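Local coordinates for mercuric reductase (PDB 4YWO), which probably catalyses the NADPH-dependent reduction of mercuric ion to elemental mercury, using FAD and working as a homodimer, at residues A[146-151]-A[162-167]; A[121-126]-A[132-137]; A[314-319]-A[334-339]. All blocks are in the same frame, centred on the assembly; numbering follows the deposited sequence.

How the contacts relate
Along the chain contact 2 comes first, then contact 1, then contact 3, each closing before the next opens. Contacts 1 and 3 both touch FAD, but from opposite sides of the chain's centre, their centres about 24 Å apart: helix 164-168 meets the methyl-bearing end of the flavin, whereas helix 314-330 meets its O2 and the phosphate side. Contact 2 belongs to the three-stranded antiparallel sheet 120-124, 127-130 and 133-137, its centre about 30 Å from that of contact 1 and about 27 Å from that of contact 3. Elements far apart in sequence thus approach the flavin, contact 3 alone with a hydrogen bond; it also borders the second subunit.

Contact 1. Residues A[146-151]-A[162-167]; sequences SSPLIP and WTNREA. With FAD (flavin-adenine dinucleotide), chain B.
At the dimethylbenzenoid end of the FAD pocket, P148 of strand 146-148 lies across the capped N-terminus of helix 164-168, touching T163 and N164. The cap is a capping box: T163 occupies the N-cap, and E166 returns its carboxylate to the start of the helix. E166 OE1 is gripped twice, by T163 N at 2.8 Å, nearly along the C-O axis, and by T163 OG1 at 2.8 Å, on the syn side and 16° out of the carboxylate plane. R165 N adds a weak bond to T163 OG1. With OG1 turned between the backbone N and the carbonyl carbon (chi1 67°), the polar branch serves the helix and the methyl CG2 is left to the proline. T163 CG2 packs on P148 CB at 3.9 Å, the two side chains crossing at about a right angle, while I150 CD1 approaches the same methyl more loosely. The amide of N164 separates the proline from the cofactor: its ND2 is hydrogen-bonded to the carbonyl O of V56, which helps to set the turn of the amide. Strand 267-269 pairs with strand 146-148, and its R267 touches both P148 and N164. On the flavin side N164 CB lies 3.7 Å from FAD C7M and N164 ND2 3.7 Å from FAD C8M, while N164 OD1 is turned to P148 CG at 3.8 Å.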
loop_
_atom_site.group_PDB
_atom_site.type_symbol
_atom_site.label_atom_id
_atom_site.label_comp_id
_atom_site.label_asym_id
_atom_site.label_seq_id
_atom_site.Cartn_x
_atom_site.Cartn_y
_atom_site.Cartn_z
ATOM N N SER A 146 -13.697 -12.804 22.439
ATOM C CA SER A 146 -15.117 -12.693 22.151
ATOM C C SER A 146 -15.586 -14.026 21.485
ATOM O O SER A 146 -14.747 -14.854 21.137
ATOM C CB SER A 146 -15.454 -11.504 21.256
ATOM O OG SER A 146 -14.709 -11.611 20.031
ATOM N N SER A 147 -16.861 -14.194 21.372
ATOM C CA SER A 147 -17.508 -15.295 20.687
ATOM C C SER A 147 -18.574 -14.801 19.772
ATOM O O SER A 147 -19.101 -13.705 19.905
ATOM C CB SER A 147 -18.224 -16.182 21.757
ATOM O OG SER A 147 -17.289 -16.899 22.572
ATOM N N PRO A 148 -19.003 -15.651 18.817
ATOM C CA PRO A 148 -20.075 -15.215 17.993
ATOM C C PRO A 148 -21.372 -14.865 18.777
ATOM O O PRO A 148 -21.749 -15.614 19.672
ATOM C CB PRO A 148 -20.305 -16.427 17.049
ATOM C CG PRO A 148 -19.043 -17.219 17.063
ATOM C CD PRO A 148 -18.460 -16.976 18.435
ATOM N N LEU A 149 -22.025 -13.790 18.375
ATOM C CA LEU A 149 -23.264 -13.351 18.920
ATOM C C LEU A 149 -24.356 -14.114 18.169
ATOM O O LEU A 149 -24.426 -14.053 16.913
ATOM C CB LEU A 149 -23.418 -11.850 18.786
ATOM C CG LEU A 149 -24.656 -11.161 19.328
ATOM C CD1 LEU A 149 -24.738 -11.479 20.817
ATOM C CD2 LEU A 149 -24.558 -9.674 19.039
ATOM N N ILE A 150 -25.178 -14.855 18.938
ATOM C CA ILE A 150 -26.262 -15.700 18.391
ATOM C C ILE A 150 -27.602 -14.988 18.707
ATOM O O ILE A 150 -28.000 -14.917 19.897
ATOM C CB ILE A 150 -26.313 -17.070 19.039
ATOM C CG1 ILE A 150 -24.945 -17.741 19.094
ATOM C CG2 ILE A 150 -27.402 -17.919 18.382
ATOM C CD1 ILE A 150 -24.228 -17.738 17.770
ATOM N N PRO A 151 -28.271 -14.445 17.684
ATOM C CA PRO A 151 -29.493 -13.687 17.931
ATOM C C PRO A 151 -30.602 -14.655 18.404
ATOM O O PRO A 151 -30.554 -15.872 18.113
ATOM C CB PRO A 151 -29.783 -13.010 16.593
ATOM C CG PRO A 151 -29.093 -13.833 15.580
ATOM C CD PRO A 151 -27.950 -14.574 16.244
ATOM N N TRP A 162 -24.211 -21.865 10.599
ATOM C CA TRP A 162 -22.795 -21.734 10.621
ATOM C C TRP A 162 -22.450 -20.392 11.290
ATOM O O TRP A 162 -23.192 -19.407 11.177
ATOM C CB TRP A 162 -22.197 -21.756 9.253
ATOM C CG TRP A 162 -22.158 -23.052 8.592
ATOM C CD1 TRP A 162 -22.509 -24.274 9.125
ATOM C CD2 TRP A 162 -21.662 -23.312 7.269
ATOM N NE1 TRP A 162 -22.275 -25.281 8.182
ATOM C CE2 TRP A 162 -21.767 -24.699 7.044
ATOM C CE3 TRP A 162 -21.184 -22.499 6.255
ATOM C CZ2 TRP A 162 -21.406 -25.273 5.840
ATOM C CZ3 TRP A 162 -20.867 -23.091 5.027
ATOM C CH2 TRP A 162 -20.922 -24.454 4.861
ATOM N N THR A 163 -21.297 -20.411 11.926
ATOM C CA THR A 163 -20.609 -19.196 12.315
ATOM C C THR A 163 -19.333 -19.133 11.459
ATOM O O THR A 163 -19.093 -19.972 10.591
ATOM C CB THR A 163 -20.216 -19.123 13.769
ATOM O OG1 THR A 163 -19.217 -20.095 14.076
ATOM C CG2 THR A 163 -21.417 -19.304 14.669
ATOM N N ASN A 164 -18.463 -18.144 11.729
ATOM C CA ASN A 164 -17.166 -18.140 11.032
ATOM C C ASN A 164 -16.374 -19.423 11.055
ATOM O O ASN A 164 -15.716 -19.760 10.054
ATOM C CB ASN A 164 -16.317 -16.930 11.589
ATOM C CG ASN A 164 -16.059 -17.037 13.089
ATOM O OD1 ASN A 164 -16.970 -16.912 13.890
ATOM N ND2 ASN A 164 -14.829 -17.417 13.496
ATOM N N ARG A 165 -16.406 -20.145 12.178
ATOM C CA ARG A 165 -15.667 -21.342 12.325
ATOM C C ARG A 165 -16.065 -22.337 11.246
ATOM O O ARG A 165 -15.219 -22.921 10.584
ATOM C CB ARG A 165 -15.920 -21.952 13.725
ATOM C CG ARG A 165 -15.152 -23.178 13.935
ATOM C CD ARG A 165 -15.441 -23.793 15.323
ATOM N NE ARG A 165 -15.120 -22.848 16.378
ATOM C CZ ARG A 165 -13.880 -22.666 16.886
ATOM N NH1 ARG A 165 -12.828 -23.362 16.444
ATOM N NH2 ARG A 165 -13.690 -21.770 17.842
ATOM N N GLU A 166 -17.344 -22.553 11.094
ATOM C CA GLU A 166 -17.795 -23.517 10.106
ATOM C C GLU A 166 -17.661 -23.038 8.718
ATOM O O GLU A 166 -17.415 -23.830 7.830
ATOM C CB GLU A 166 -19.244 -23.893 10.404
ATOM C CG GLU A 166 -19.418 -24.605 11.714
ATOM C CD GLU A 166 -19.450 -23.743 12.951
ATOM O OE1 GLU A 166 -19.781 -22.566 12.944
ATOM O OE2 GLU A 166 -18.964 -24.199 13.988
ATOM N N ALA A 167 -17.870 -21.715 8.485
ATOM C CA ALA A 167 -17.758 -21.166 7.110
ATOM C C ALA A 167 -16.307 -21.259 6.597
ATOM O O ALA A 167 -16.068 -21.342 5.389
ATOM C CB ALA A 167 -18.293 -19.713 7.052
HETATM P PA FAD B . -8.903 -14.090 21.644
HETATM O O1A FAD B . -7.753 -14.328 20.695
HETATM O O2A FAD B . -10.216 -14.806 21.429
HETATM O O5B FAD B . -8.396 -14.405 23.139
HETATM C C5B FAD B . -9.150 -15.262 23.994
HETATM C C4B FAD B . -8.366 -16.544 24.247
HETATM O O4B FAD B . -8.257 -16.773 25.654
HETATM C C3B FAD B . -9.063 -17.747 23.631
HETATM O O3B FAD B . -8.207 -18.371 22.670
HETATM C C2B FAD B . -9.348 -18.702 24.772
HETATM O O2B FAD B . -8.676 -19.945 24.549
HETATM C C1B FAD B . -8.810 -18.038 26.030
HETATM N N9A FAD B . -9.915 -17.834 27.000
HETATM C C8A FAD B . -11.090 -17.233 26.739
HETATM N N7A FAD B . -11.883 -17.207 27.841
HETATM C C5A FAD B . -11.206 -17.806 28.839
HETATM C C6A FAD B . -11.460 -18.116 30.265
HETATM N N6A FAD B . -12.628 -17.772 30.860
HETATM N N1A FAD B . -10.487 -18.754 30.953
HETATM C C2A FAD B . -9.322 -19.101 30.374
HETATM N N3A FAD B . -9.025 -18.850 29.086
HETATM C C4A FAD B . -9.909 -18.217 28.279
HETATM N N1 FAD B . -8.938 -8.580 12.961
HETATM C C2 FAD B . -8.074 -7.906 12.161
HETATM O O2 FAD B . -7.386 -6.989 12.658
HETATM N N3 FAD B . -7.927 -8.185 10.853
HETATM C C4 FAD B . -8.625 -9.151 10.245
HETATM O O4 FAD B . -8.466 -9.387 9.027
HETATM C C4X FAD B . -9.593 -9.937 11.050
HETATM N N5 FAD B . -10.336 -10.928 10.511
HETATM C C5X FAD B . -11.211 -11.627 11.272
HETATM C C6 FAD B . -11.966 -12.643 10.696
HETATM C C7 FAD B . -12.867 -13.366 11.471
HETATM C C7M FAD B . -13.683 -14.466 10.844
HETATM C C8 FAD B . -13.026 -13.053 12.915
HETATM C C8M FAD B . -14.003 -13.838 13.751
HETATM C C9 FAD B . -12.274 -12.038 13.495
HETATM C C9A FAD B . -11.373 -11.316 12.722
HETATM N N10 FAD B . -10.607 -10.286 13.301
HETATM C C10 FAD B . -9.707 -9.579 12.481
HETATM C "C1'" FAD B . -10.743 -9.957 14.722
HETATM C "C2'" FAD B . -9.568 -10.542 15.494
HETATM O "O2'" FAD B . -9.437 -11.934 15.183
HETATM C "C3'" FAD B . -9.763 -10.374 16.996
HETATM O "O3'" FAD B . -10.052 -9.003 17.289
HETATM C "C4'" FAD B . -8.516 -10.804 17.760
HETATM O "O4'" FAD B . -8.335 -12.217 17.622
HETATM C "C5'" FAD B . -8.631 -10.449 19.238
HETATM O "O5'" FAD B . -7.783 -11.305 20.000
HETATM P P FAD B . -7.985 -11.450 21.590
HETATM O O1P FAD B . -6.745 -12.092 22.167
HETATM O O2P FAD B . -8.468 -10.126 22.129
HETATM O O3P FAD B . -9.194 -12.508 21.696
#

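Contact 2. Residues A[121-126]-A[132-137]; sequences RFISPH and GQVIEA
H126 and A137 make the one hydrogen bond between segments 121-126 and 132-137: A137 N donates to H126 O over 3.0 Å. The bond is fairly straight, with an angle of 160° at the hydrogen, although the donor stands 24° out of the carbonyl plane. The same oxygen receives a CA-H...O contact from E136 CA at 3.2 Å, and E136 CB lies beside it. One backbone carbonyl is thus met by two successive residues of strand 133-137. The histidine side chain adds a second touch at this end: CG lies anti to the carbonyl carbon (chi1 -78°), and the ring meets A137 O with its edge, in plane, CD2 being 3.1 Å from that oxygen. At the other end the contact is apolar. I123 CD1 reaches V134 CG2 at 4.0 Å, the two branched chains crossing obliquely near the protein surface.

What sets H126 in place begins just before it. S124 OG accepts from H126 N at 3.1 Å, forming an ST turn. I123 and S124 form a classic beta bulge opposite the start of strand 127-130, where the chain turns a corner at I123. Beyond the two segments, the H126 ring meets that of H300, and M15 touches both H126 and E136. Strand 127-130 runs between the two outer strands of this antiparallel meander; I135 packs on its V128 and V130, while I123 rests on K129. On the inner side I135 and A137 lean on H16 and A19 of strand 16-21, and F122 meets F140 of strand 139-142 edge-to-face. E136 is also backbone hydrogen-bonded to H16, so the meander is both packed on the parallel sheet of the FAD-binding domain and joined to it.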
loop_
_atom_site.group_PDB
_atom_site.type_symbol
_atom_site.label_atom_id
_atom_site.label_comp_id
_atom_site.label_asym_id
_atom_site.label_seq_id
_atom_site.Cartn_x
_atom_site.Cartn_y
_atom_site.Cartn_z
ATOM N N ARG A 121 -11.683 -18.758 36.305
ATOM C CA ARG A 121 -12.750 -17.904 36.822
ATOM C C ARG A 121 -12.290 -17.240 38.097
ATOM O O ARG A 121 -11.608 -17.913 38.883
ATOM C CB ARG A 121 -14.017 -18.732 37.180
ATOM C CG ARG A 121 -14.661 -19.368 35.959
ATOM C CD ARG A 121 -15.893 -20.190 36.283
ATOM N NE ARG A 121 -16.556 -20.512 35.010
ATOM C CZ ARG A 121 -17.583 -19.850 34.505
ATOM N NH1 ARG A 121 -18.143 -18.840 35.142
ATOM N NH2 ARG A 121 -18.073 -20.250 33.341
ATOM N N PHE A 122 -12.633 -15.976 38.277
ATOM C CA PHE A 122 -12.231 -15.241 39.450
ATOM C C PHE A 122 -13.014 -15.764 40.681
ATOM O O PHE A 122 -14.237 -15.980 40.545
ATOM C CB PHE A 122 -12.375 -13.764 39.358
ATOM C CG PHE A 122 -11.274 -13.157 38.467
ATOM C CD1 PHE A 122 -11.491 -13.090 37.123
ATOM C CD2 PHE A 122 -10.154 -12.726 38.983
ATOM C CE1 PHE A 122 -10.493 -12.552 36.307
ATOM C CE2 PHE A 122 -9.084 -12.255 38.167
ATOM C CZ PHE A 122 -9.326 -12.198 36.819
ATOM N N ILE A 123 -12.253 -15.899 41.750
ATOM C CA ILE A 123 -12.877 -16.229 43.075
ATOM C C ILE A 123 -12.589 -15.192 44.142
ATOM O O ILE A 123 -13.172 -15.292 45.281
ATOM C CB ILE A 123 -12.432 -17.648 43.514
ATOM C CG1 ILE A 123 -10.927 -17.768 43.696
ATOM C CG2 ILE A 123 -12.990 -18.737 42.578
ATOM C CD1 ILE A 123 -10.349 -19.157 44.061
ATOM N N SER A 124 -11.724 -14.198 43.900
ATOM C CA SER A 124 -11.453 -13.144 44.819
ATOM C C SER A 124 -10.805 -12.043 43.985
ATOM O O SER A 124 -10.431 -12.290 42.826
ATOM C CB SER A 124 -10.514 -13.584 45.888
ATOM O OG SER A 124 -9.150 -13.550 45.537
ATOM N N PRO A 125 -10.579 -10.896 44.597
ATOM C CA PRO A 125 -9.891 -9.821 43.888
ATOM C C PRO A 125 -8.482 -10.136 43.517
ATOM O O PRO A 125 -7.902 -9.351 42.674
ATOM C CB PRO A 125 -9.889 -8.673 44.927
ATOM C CG PRO A 125 -11.107 -8.932 45.740
ATOM C CD PRO A 125 -11.115 -10.401 45.892
ATOM N N HIS A 126 -7.842 -11.184 44.042
ATOM C CA HIS A 126 -6.480 -11.568 43.686
ATOM C C HIS A 126 -6.279 -13.013 43.272
ATOM O O HIS A 126 -5.172 -13.485 43.235
ATOM C CB HIS A 126 -5.424 -11.324 44.796
ATOM C CG HIS A 126 -5.019 -9.907 44.888
ATOM N ND1 HIS A 126 -5.618 -9.052 45.801
ATOM C CD2 HIS A 126 -4.165 -9.148 44.131
ATOM C CE1 HIS A 126 -5.159 -7.821 45.613
ATOM N NE2 HIS A 126 -4.257 -7.856 44.627
ATOM N N GLY A 132 -9.566 -26.659 39.257
ATOM C CA GLY A 132 -9.708 -26.865 40.710
ATOM C C GLY A 132 -8.629 -26.351 41.593
ATOM O O GLY A 132 -8.694 -26.524 42.801
ATOM N N GLN A 133 -7.643 -25.613 41.053
ATOM C CA GLN A 133 -6.593 -25.064 41.769
ATOM C C GLN A 133 -6.681 -23.562 41.892
ATOM O O GLN A 133 -7.225 -22.930 40.970
ATOM C CB GLN A 133 -5.395 -25.425 40.916
ATOM C CG GLN A 133 -4.050 -24.953 41.239
ATOM C CD GLN A 133 -3.122 -25.719 40.290
ATOM O OE1 GLN A 133 -3.275 -26.949 40.153
ATOM N NE2 GLN A 133 -2.257 -25.014 39.563
ATOM N N VAL A 134 -6.216 -23.047 43.018
ATOM C CA VAL A 134 -6.134 -21.603 43.261
ATOM C C VAL A 134 -4.842 -21.051 42.662
ATOM O O VAL A 134 -3.751 -21.538 42.923
ATOM C CB VAL A 134 -6.205 -21.242 44.761
ATOM C CG1 VAL A 134 -6.125 -19.781 44.946
ATOM C CG2 VAL A 134 -7.562 -21.714 45.316
ATOM N N ILE A 135 -4.987 -20.008 41.848
ATOM C CA ILE A 135 -3.863 -19.251 41.307
ATOM C C ILE A 135 -4.070 -17.817 41.737
ATOM O O ILE A 135 -5.036 -17.162 41.358
ATOM C CB ILE A 135 -3.799 -19.361 39.766
ATOM C CG1 ILE A 135 -3.695 -20.834 39.284
ATOM C CG2 ILE A 135 -2.626 -18.520 39.252
ATOM C CD1 ILE A 135 -2.387 -21.464 39.701
ATOM N N GLU A 136 -3.158 -17.327 42.550
ATOM C CA GLU A 136 -3.142 -15.984 43.070
ATOM C C GLU A 136 -2.073 -15.130 42.350
ATOM O O GLU A 136 -0.949 -15.586 42.176
ATOM C CB GLU A 136 -2.791 -15.914 44.520
ATOM C CG GLU A 136 -3.594 -16.839 45.390
ATOM C CD GLU A 136 -3.157 -16.701 46.878
ATOM O OE1 GLU A 136 -3.181 -15.526 47.345
ATOM O OE2 GLU A 136 -2.807 -17.705 47.496
ATOM N N ALA A 137 -2.414 -13.901 42.093
ATOM C CA ALA A 137 -1.463 -12.993 41.477
ATOM C C ALA A 137 -1.677 -11.585 41.959
ATOM O O ALA A 137 -2.803 -11.130 42.248
ATOM C CB ALA A 137 -1.554 -13.102 39.958
#

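Contact 3. Residues A[314-319]-A[334-339]; sequences EALAGR and KRVDEN. With FAD (flavin-adenine dinucleotide), chain B.
L316 and R319 project from helix 314-330 onto V336 and E338 of the loop that follows it, while the start of the same helix serves the FAD. E314 opens the helix, and its backbone N donates to FAD O2 over 2.9 Å, at 152°; its CB lies near the same oxygen. L316 comes next across the contact. Its CG stands anti to the backbone N (chi1 -178°), which carries the two methyls out to different residues of the loop: CD1 meets V336 CG2 at 3.9 Å, crossing it at a slant, and CD2 makes a van der Waals contact with E338 OE2 at 3.9 Å. The other oxygen, E338 OE1, is hydrogen-bonded to a glycerol probably left from crystallisation. A317, one residue on, faces back to the cofactor, with its CB 3.7 Å from FAD O2P. R319 completes the run. The aliphatic part of its side chain slides past V336 in the opposite direction, CG lying 3.8 Å from V336 CG2, so that this single valine methyl is shared by L316 and R319. A bend at chi2 (74°) then takes the guanidinium group onward to D432 of the second subunit, with which NH2 forms a salt bridge; V434 of that subunit packs on both R319 and V336. In the loop, D337 OD1 accepts from N339 N at 3.0 Å, an Asx turn that shapes the backbone around E338.

Helix and loop thus meet mostly through aliphatic carbon, E338 OE2 being the exception, while the R319 guanidinium is paired across the dimer interface. At the other end, a helix N-terminus and a backbone N-H directed at FAD O2 would be expected to favour negative charge on the N1-C2=O2 region of the reduced flavin, as in related flavoprotein reductases.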
loop_
_atom_site.group_PDB
_atom_site.type_symbol
_atom_site.label_atom_id
_atom_site.label_comp_id
_atom_site.label_asym_id
_atom_site.label_seq_id
_atom_site.Cartn_x
_atom_site.Cartn_y
_atom_site.Cartn_z
ATOM N N GLU A 314 -6.940 -7.459 15.513
ATOM C CA GLU A 314 -5.773 -8.111 16.007
ATOM C C GLU A 314 -4.690 -7.164 16.446
ATOM O O GLU A 314 -4.058 -7.322 17.508
ATOM C CB GLU A 314 -5.282 -9.122 14.973
ATOM C CG GLU A 314 -4.155 -9.977 15.466
ATOM C CD GLU A 314 -2.757 -9.321 15.334
ATOM O OE1 GLU A 314 -2.531 -8.228 14.733
ATOM O OE2 GLU A 314 -1.768 -9.864 15.898
ATOM N N ALA A 315 -4.383 -6.114 15.634
ATOM C CA ALA A 315 -3.287 -5.272 15.969
ATOM C C ALA A 315 -3.579 -4.446 17.228
ATOM O O ALA A 315 -2.672 -4.129 18.018
ATOM C CB ALA A 315 -2.991 -4.308 14.746
ATOM N N LEU A 316 -4.846 -4.067 17.391
ATOM C CA LEU A 316 -5.282 -3.310 18.603
ATOM C C LEU A 316 -5.242 -4.261 19.847
ATOM O O LEU A 316 -4.736 -3.835 20.902
ATOM C CB LEU A 316 -6.694 -2.794 18.437
ATOM C CG LEU A 316 -7.178 -1.976 19.611
ATOM C CD1 LEU A 316 -6.312 -0.780 19.939
ATOM C CD2 LEU A 316 -8.658 -1.568 19.412
ATOM N N ALA A 317 -5.657 -5.505 19.642
ATOM C CA ALA A 317 -5.612 -6.461 20.810
ATOM C C ALA A 317 -4.151 -6.629 21.282
ATOM O O ALA A 317 -3.875 -6.519 22.480
ATOM C CB ALA A 317 -6.242 -7.787 20.426
ATOM N N GLY A 318 -3.200 -6.768 20.334
ATOM C CA GLY A 318 -1.802 -6.874 20.641
ATOM C C GLY A 318 -1.312 -5.655 21.401
ATOM O O GLY A 318 -0.661 -5.754 22.441
ATOM N N ARG A 319 -1.515 -4.488 20.836
ATOM C CA ARG A 319 -1.109 -3.217 21.456
ATOM C C ARG A 319 -1.678 -3.072 22.860
ATOM O O ARG A 319 -0.874 -2.711 23.786
ATOM C CB ARG A 319 -1.512 -2.033 20.651
ATOM C CG ARG A 319 -0.952 -0.718 21.148
ATOM C CD ARG A 319 0.521 -0.716 20.775
ATOM N NE ARG A 319 1.340 0.276 21.445
ATOM C CZ ARG A 319 2.613 0.064 21.802
ATOM N NH1 ARG A 319 3.174 -1.160 21.728
ATOM N NH2 ARG A 319 3.271 1.052 22.315
ATOM N N LYS A 334 0.141 4.710 30.431
ATOM C CA LYS A 334 0.060 4.644 28.939
ATOM C C LYS A 334 -1.307 4.296 28.464
ATOM O O LYS A 334 -2.104 3.594 29.165
ATOM C CB LYS A 334 1.057 3.713 28.388
ATOM C CG LYS A 334 2.440 4.145 28.840
ATOM C CD LYS A 334 3.565 3.511 28.080
ATOM C CE LYS A 334 4.843 4.266 28.475
ATOM N NZ LYS A 334 6.039 3.451 28.142
ATOM N N ARG A 335 -1.619 4.827 27.254
ATOM C CA ARG A 335 -2.896 4.694 26.633
ATOM C C ARG A 335 -2.747 4.304 25.194
ATOM O O ARG A 335 -1.657 4.480 24.642
ATOM C CB ARG A 335 -3.619 5.983 26.681
ATOM C CG ARG A 335 -3.509 6.511 28.073
ATOM C CD ARG A 335 -4.419 7.651 28.275
ATOM N NE ARG A 335 -3.843 8.850 27.710
ATOM C CZ ARG A 335 -4.538 9.992 27.702
ATOM N NH1 ARG A 335 -5.750 10.041 28.283
ATOM N NH2 ARG A 335 -4.031 11.073 27.137
ATOM N N VAL A 336 -3.802 3.754 24.580
ATOM C CA VAL A 336 -3.716 3.517 23.157
ATOM C C VAL A 336 -4.904 4.249 22.609
ATOM O O VAL A 336 -6.068 3.822 22.805
ATOM C CB VAL A 336 -3.672 2.021 22.743
ATOM C CG1 VAL A 336 -4.725 1.274 23.433
ATOM C CG2 VAL A 336 -3.805 1.858 21.227
ATOM N N ASP A 337 -4.564 5.323 21.904
ATOM C CA ASP A 337 -5.560 6.188 21.183
ATOM C C ASP A 337 -6.317 5.463 20.071
ATOM O O ASP A 337 -5.732 5.223 18.996
ATOM C CB ASP A 337 -4.760 7.348 20.613
ATOM C CG ASP A 337 -5.577 8.287 19.659
ATOM O OD1 ASP A 337 -6.835 8.382 19.771
ATOM O OD2 ASP A 337 -4.898 8.931 18.807
ATOM N N GLU A 338 -7.579 5.128 20.316
ATOM C CA GLU A 338 -8.380 4.378 19.356
ATOM C C GLU A 338 -8.678 5.162 18.080
ATOM O O GLU A 338 -9.068 4.579 17.069
ATOM C CB GLU A 338 -9.688 3.915 20.001
ATOM C CG GLU A 338 -10.046 2.467 19.708
ATOM C CD GLU A 338 -10.781 1.804 20.857
ATOM O OE1 GLU A 338 -10.641 2.275 22.004
ATOM O OE2 GLU A 338 -11.499 0.812 20.611
ATOM N N ASN A 339 -8.498 6.478 18.123
ATOM C CA ASN A 339 -8.806 7.349 16.899
ATOM C C ASN A 339 -7.640 7.484 15.929
ATOM O O ASN A 339 -7.731 8.199 14.957
ATOM C CB ASN A 339 -9.369 8.690 17.316
ATOM C CG ASN A 339 -10.748 8.550 17.984
ATOM O OD1 ASN A 339 -11.545 7.627 17.678
ATOM N ND2 ASN A 339 -11.041 9.471 18.881
HETATM P PA FAD B . -8.903 -14.090 21.644
HETATM O O1A FAD B . -7.753 -14.328 20.695
HETATM O O2A FAD B . -10.216 -14.806 21.429
HETATM O O5B FAD B . -8.396 -14.405 23.139
HETATM C C5B FAD B . -9.150 -15.262 23.994
HETATM C C4B FAD B . -8.366 -16.544 24.247
HETATM O O4B FAD B . -8.257 -16.773 25.654
HETATM C C3B FAD B . -9.063 -17.747 23.631
HETATM O O3B FAD B . -8.207 -18.371 22.670
HETATM C C2B FAD B . -9.348 -18.702 24.772
HETATM O O2B FAD B . -8.676 -19.945 24.549
HETATM C C1B FAD B . -8.810 -18.038 26.030
HETATM N N9A FAD B . -9.915 -17.834 27.000
HETATM C C8A FAD B . -11.090 -17.233 26.739
HETATM N N7A FAD B . -11.883 -17.207 27.841
HETATM C C5A FAD B . -11.206 -17.806 28.839
HETATM C C6A FAD B . -11.460 -18.116 30.265
HETATM N N6A FAD B . -12.628 -17.772 30.860
HETATM N N1A FAD B . -10.487 -18.754 30.953
HETATM C C2A FAD B . -9.322 -19.101 30.374
HETATM N N3A FAD B . -9.025 -18.850 29.086
HETATM C C4A FAD B . -9.909 -18.217 28.279
HETATM N N1 FAD B . -8.938 -8.580 12.961
HETATM C C2 FAD B . -8.074 -7.906 12.161
HETATM O O2 FAD B . -7.386 -6.989 12.658
HETATM N N3 FAD B . -7.927 -8.185 10.853
HETATM C C4 FAD B . -8.625 -9.151 10.245
HETATM O O4 FAD B . -8.466 -9.387 9.027
HETATM C C4X FAD B . -9.593 -9.937 11.050
HETATM N N5 FAD B . -10.336 -10.928 10.511
HETATM C C5X FAD B . -11.211 -11.627 11.272
HETATM C C6 FAD B . -11.966 -12.643 10.696
HETATM C C7 FAD B . -12.867 -13.366 11.471
HETATM C C7M FAD B . -13.683 -14.466 10.844
HETATM C C8 FAD B . -13.026 -13.053 12.915
HETATM C C8M FAD B . -14.003 -13.838 13.751
HETATM C C9 FAD B . -12.274 -12.038 13.495
HETATM C C9A FAD B . -11.373 -11.316 12.722
HETATM N N10 FAD B . -10.607 -10.286 13.301
HETATM C C10 FAD B . -9.707 -9.579 12.481
HETATM C "C1'" FAD B . -10.743 -9.957 14.722
HETATM C "C2'" FAD B . -9.568 -10.542 15.494
HETATM O "O2'" FAD B . -9.437 -11.934 15.183
HETATM C "C3'" FAD B . -9.763 -10.374 16.996
HETATM O "O3'" FAD B . -10.052 -9.003 17.289
HETATM C "C4'" FAD B . -8.516 -10.804 17.760
HETATM O "O4'" FAD B . -8.335 -12.217 17.622
HETATM C "C5'" FAD B . -8.631 -10.449 19.238
HETATM O "O5'" FAD B . -7.783 -11.305 20.000
HETATM P P FAD B . -7.985 -11.450 21.590
HETATM O O1P FAD B . -6.745 -12.092 22.167
HETATM O O2P FAD B . -8.468 -10.126 22.129
HETATM O O3P FAD B . -9.194 -12.508 21.696
#